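Ubiquitin-conjugating ligase MGC351130 (Homo sapiens, PDB 1YRV) catalyses the covalent attachment of ubiquitin to other proteins, accepting it from an E1 enzyme as a thioester through its E2 catalytic core, the part held in this chain. Local coordinates at residues 76-87 and 118-128. Numbering follows the deposited sequence.
Sequences IHFTSEYNYAPP and WNTNYTLSSIL
W118 lies against the loop 82-87. Its indole N-H bonds to the backbone carbonyl of N83, NE1 to O 2.8 Å and nearly straight at 163°. N83 O lies near the indole plane, at the ring edge, while NE1 stands above the N83 carbonyl plane, 62° out of it. W118 CG is anti to the backbone N (chi1 175°), which brings the indole out to this carbonyl. P86, with the A85 backbone, lies over one face: P86 CB sits 3.9 Å from the centroid of the W118 six-membered ring, a CH-pi contact. Y82 CE1 comes to the indole edge, the two side chains crossing at about a right angle.

One water accepts from N83 ND2 and donates to T120 O and Y122 O, the latter at 3.1 Å. Y82 OH comes within 3.2 Å of Y122 O; the hydroxyl is hydrogen-bonded to D31 OD2 of helix 23-38. D31 accepts from L124 N as well, so one carboxylate links Y82 to the start of helix 124-135.

Deeper in, the contacts are apolar. L124 CD1 meets the F78 ring edge, 3.8 Å from CZ. P87 CG and I127 CD1 touch at 4.0 Å. I76 CD1 packs on L128 CD2.

Away from the predicted active-site C108, the contact joins the loop after strand 71-77 of the E2 fold to loop 118-123 and the first turn of helix 124-135. Directional bonds fix the partly exposed end; apolar side chains fill the buried end.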
# COMPACT_ATOMS: atom_id res chain seq x y z
N ILE A 76 0.49 2.52 -6.80
CA ILE A 76 0.84 1.10 -6.94
C ILE A 76 1.15 0.83 -8.41
O ILE A 76 0.29 1.02 -9.29
CB ILE A 76 -0.34 0.20 -6.47
CG1 ILE A 76 -0.66 0.52 -5.00
CG2 ILE A 76 0.01 -1.28 -6.66
CD1 ILE A 76 -1.68 -0.38 -4.39
N HIS A 77 2.38 0.42 -8.68
CA HIS A 77 2.79 0.11 -10.02
C HIS A 77 2.93 -1.38 -10.23
O HIS A 77 3.79 -2.03 -9.65
CB HIS A 77 4.12 0.78 -10.32
CG HIS A 77 4.86 0.16 -11.46
ND1 HIS A 77 4.42 0.25 -12.77
CD2 HIS A 77 5.97 -0.61 -11.49
CE1 HIS A 77 5.24 -0.43 -13.55
NE2 HIS A 77 6.18 -0.97 -12.80
N PHE A 78 2.02 -1.92 -11.02
CA PHE A 78 2.06 -3.33 -11.40
C PHE A 78 2.92 -3.45 -12.67
O PHE A 78 3.17 -2.46 -13.37
CB PHE A 78 0.67 -3.83 -11.75
CG PHE A 78 -0.22 -3.94 -10.57
CD1 PHE A 78 -1.06 -2.89 -10.22
CD2 PHE A 78 -0.24 -5.11 -9.80
CE1 PHE A 78 -1.90 -3.00 -9.12
CE2 PHE A 78 -1.07 -5.23 -8.68
CZ PHE A 78 -1.91 -4.19 -8.33
N THR A 79 3.35 -4.67 -12.95
CA THR A 79 4.14 -4.97 -14.14
C THR A 79 3.41 -6.07 -14.95
O THR A 79 2.53 -6.78 -14.43
CB THR A 79 5.49 -5.54 -13.76
OG1 THR A 79 5.30 -6.84 -13.17
CG2 THR A 79 6.22 -4.63 -12.78
N SER A 80 3.83 -6.24 -16.20
CA SER A 80 3.26 -7.24 -17.09
C SER A 80 3.49 -8.64 -16.53
O SER A 80 2.98 -9.62 -17.06
CB SER A 80 3.88 -7.09 -18.50
OG SER A 80 5.31 -7.12 -18.40
N GLU A 81 4.23 -8.74 -15.44
CA GLU A 81 4.49 -10.05 -14.80
C GLU A 81 3.44 -10.29 -13.73
O GLU A 81 3.35 -11.37 -13.19
CB GLU A 81 5.87 -10.04 -14.12
CG GLU A 81 6.91 -9.35 -14.94
CD GLU A 81 7.09 -10.04 -16.24
OE1 GLU A 81 7.45 -11.24 -16.15
OE2 GLU A 81 6.87 -9.41 -17.30
N TYR A 82 2.62 -9.28 -13.45
CA TYR A 82 1.66 -9.40 -12.39
C TYR A 82 0.97 -10.70 -12.20
O TYR A 82 0.47 -11.34 -13.13
CB TYR A 82 0.58 -8.34 -12.41
CG TYR A 82 -0.50 -8.59 -11.37
CD1 TYR A 82 -0.18 -8.72 -10.02
CD2 TYR A 82 -1.84 -8.69 -11.73
CE1 TYR A 82 -1.16 -8.93 -9.05
CE2 TYR A 82 -2.83 -8.90 -10.77
CZ TYR A 82 -2.48 -9.01 -9.42
OH TYR A 82 -3.48 -9.17 -8.49
N ASN A 83 0.95 -10.98 -10.89
CA ASN A 83 0.38 -12.13 -10.22
C ASN A 83 1.57 -13.07 -10.04
O ASN A 83 1.62 -13.78 -9.06
CB ASN A 83 -0.78 -12.53 -11.10
CG ASN A 83 -1.22 -13.92 -10.90
OD1 ASN A 83 -0.60 -14.79 -11.44
ND2 ASN A 83 -2.32 -14.15 -10.17
N TYR A 84 2.57 -13.02 -10.91
CA TYR A 84 3.75 -13.84 -10.69
C TYR A 84 4.70 -12.96 -9.84
O TYR A 84 5.60 -13.46 -9.18
CB TYR A 84 4.47 -14.19 -11.99
CG TYR A 84 3.85 -15.35 -12.72
CD1 TYR A 84 3.78 -16.62 -12.14
CD2 TYR A 84 3.19 -15.15 -13.93
CE1 TYR A 84 3.06 -17.65 -12.75
CE2 TYR A 84 2.47 -16.15 -14.53
CZ TYR A 84 2.40 -17.40 -13.93
OH TYR A 84 1.66 -18.38 -14.52
N ALA A 85 4.46 -11.65 -9.89
CA ALA A 85 5.27 -10.68 -9.18
C ALA A 85 4.42 -9.61 -8.53
O ALA A 85 3.40 -9.19 -9.09
CB ALA A 85 6.23 -10.01 -10.15
N PRO A 86 4.86 -9.13 -7.35
CA PRO A 86 4.16 -8.08 -6.59
C PRO A 86 4.25 -6.70 -7.21
O PRO A 86 5.22 -6.36 -7.88
CB PRO A 86 4.86 -8.10 -5.22
CG PRO A 86 6.30 -8.56 -5.56
CD PRO A 86 6.00 -9.68 -6.58
N PRO A 87 3.23 -5.86 -7.01
CA PRO A 87 3.33 -4.53 -7.60
C PRO A 87 4.38 -3.76 -6.79
O PRO A 87 4.91 -4.27 -5.80
CB PRO A 87 1.91 -3.95 -7.43
CG PRO A 87 1.41 -4.62 -6.18
CD PRO A 87 1.96 -6.05 -6.28
N TRP A 118 5.52 -13.55 -1.51
CA TRP A 118 4.49 -13.22 -2.48
C TRP A 118 3.59 -14.43 -2.68
O TRP A 118 3.99 -15.57 -2.47
CB TRP A 118 5.12 -12.83 -3.81
CG TRP A 118 4.11 -12.61 -4.88
CD1 TRP A 118 3.98 -13.31 -6.05
CD2 TRP A 118 3.09 -11.62 -4.89
NE1 TRP A 118 2.95 -12.81 -6.78
CE2 TRP A 118 2.38 -11.76 -6.10
CE3 TRP A 118 2.70 -10.61 -3.99
CZ2 TRP A 118 1.31 -10.95 -6.44
CZ3 TRP A 118 1.63 -9.79 -4.33
CH2 TRP A 118 0.94 -9.97 -5.56
N ASN A 119 2.34 -14.18 -3.05
CA ASN A 119 1.42 -15.28 -3.27
C ASN A 119 0.50 -14.86 -4.41
O ASN A 119 -0.03 -13.74 -4.42
CB ASN A 119 0.61 -15.54 -1.99
CG ASN A 119 -0.15 -16.84 -2.04
OD1 ASN A 119 -1.00 -17.07 -2.90
ND2 ASN A 119 0.17 -17.72 -1.11
N THR A 120 0.28 -15.75 -5.37
CA THR A 120 -0.56 -15.39 -6.50
C THR A 120 -2.02 -15.21 -6.13
O THR A 120 -2.86 -14.87 -6.97
CB THR A 120 -0.47 -16.40 -7.66
OG1 THR A 120 -1.01 -17.65 -7.23
CG2 THR A 120 0.98 -16.56 -8.10
N ASN A 121 -2.31 -15.43 -4.86
CA ASN A 121 -3.66 -15.28 -4.33
C ASN A 121 -3.88 -13.86 -3.93
O ASN A 121 -5.00 -13.48 -3.60
CB ASN A 121 -3.84 -16.15 -3.11
CG ASN A 121 -4.06 -17.58 -3.47
OD1 ASN A 121 -3.35 -18.16 -4.31
ND2 ASN A 121 -5.05 -18.19 -2.82
N TYR A 122 -2.81 -13.08 -3.92
CA TYR A 122 -2.91 -11.67 -3.59
C TYR A 122 -3.54 -10.89 -4.75
O TYR A 122 -2.90 -10.69 -5.77
CB TYR A 122 -1.54 -11.11 -3.33
CG TYR A 122 -1.05 -11.27 -1.92
CD1 TYR A 122 -1.59 -10.51 -0.90
CD2 TYR A 122 -0.01 -12.14 -1.63
CE1 TYR A 122 -1.10 -10.61 0.39
CE2 TYR A 122 0.50 -12.25 -0.35
CZ TYR A 122 -0.06 -11.49 0.67
OH TYR A 122 0.40 -11.59 1.97
N THR A 123 -4.78 -10.43 -4.59
CA THR A 123 -5.46 -9.64 -5.62
C THR A 123 -5.43 -8.15 -5.23
O THR A 123 -5.05 -7.81 -4.12
CB THR A 123 -6.92 -10.02 -5.73
OG1 THR A 123 -7.56 -9.72 -4.48
CG2 THR A 123 -7.06 -11.52 -6.02
N LEU A 124 -5.83 -7.26 -6.14
CA LEU A 124 -5.84 -5.84 -5.80
C LEU A 124 -6.49 -5.59 -4.43
O LEU A 124 -5.99 -4.77 -3.65
CB LEU A 124 -6.58 -5.02 -6.86
CG LEU A 124 -6.58 -3.47 -6.78
CD1 LEU A 124 -5.18 -2.92 -6.86
CD2 LEU A 124 -7.41 -2.89 -7.94
N SER A 125 -7.61 -6.27 -4.16
CA SER A 125 -8.34 -6.17 -2.89
C SER A 125 -7.50 -6.61 -1.69
O SER A 125 -7.47 -5.93 -0.68
CB SER A 125 -9.62 -7.01 -2.92
OG SER A 125 -10.52 -6.53 -3.89
N SER A 126 -6.86 -7.76 -1.81
CA SER A 126 -6.01 -8.32 -0.76
C SER A 126 -4.95 -7.35 -0.38
O SER A 126 -4.75 -7.03 0.79
CB SER A 126 -5.30 -9.58 -1.23
OG SER A 126 -6.19 -10.65 -1.32
N ILE A 127 -4.22 -6.93 -1.40
CA ILE A 127 -3.13 -5.99 -1.25
C ILE A 127 -3.59 -4.73 -0.53
O ILE A 127 -2.90 -4.20 0.33
CB ILE A 127 -2.59 -5.61 -2.62
CG1 ILE A 127 -2.19 -6.91 -3.38
CG2 ILE A 127 -1.52 -4.56 -2.45
CD1 ILE A 127 -1.71 -6.66 -4.78
N LEU A 128 -4.77 -4.25 -0.88
CA LEU A 128 -5.27 -3.03 -0.27
C LEU A 128 -5.63 -3.27 1.20
O LEU A 128 -5.23 -2.49 2.06
CB LEU A 128 -6.45 -2.48 -1.09
CG LEU A 128 -6.12 -2.03 -2.54
CD1 LEU A 128 -7.34 -1.45 -3.31
CD2 LEU A 128 -5.04 -0.94 -2.44
O HOH W 1 -3.98 -12.56 -8.06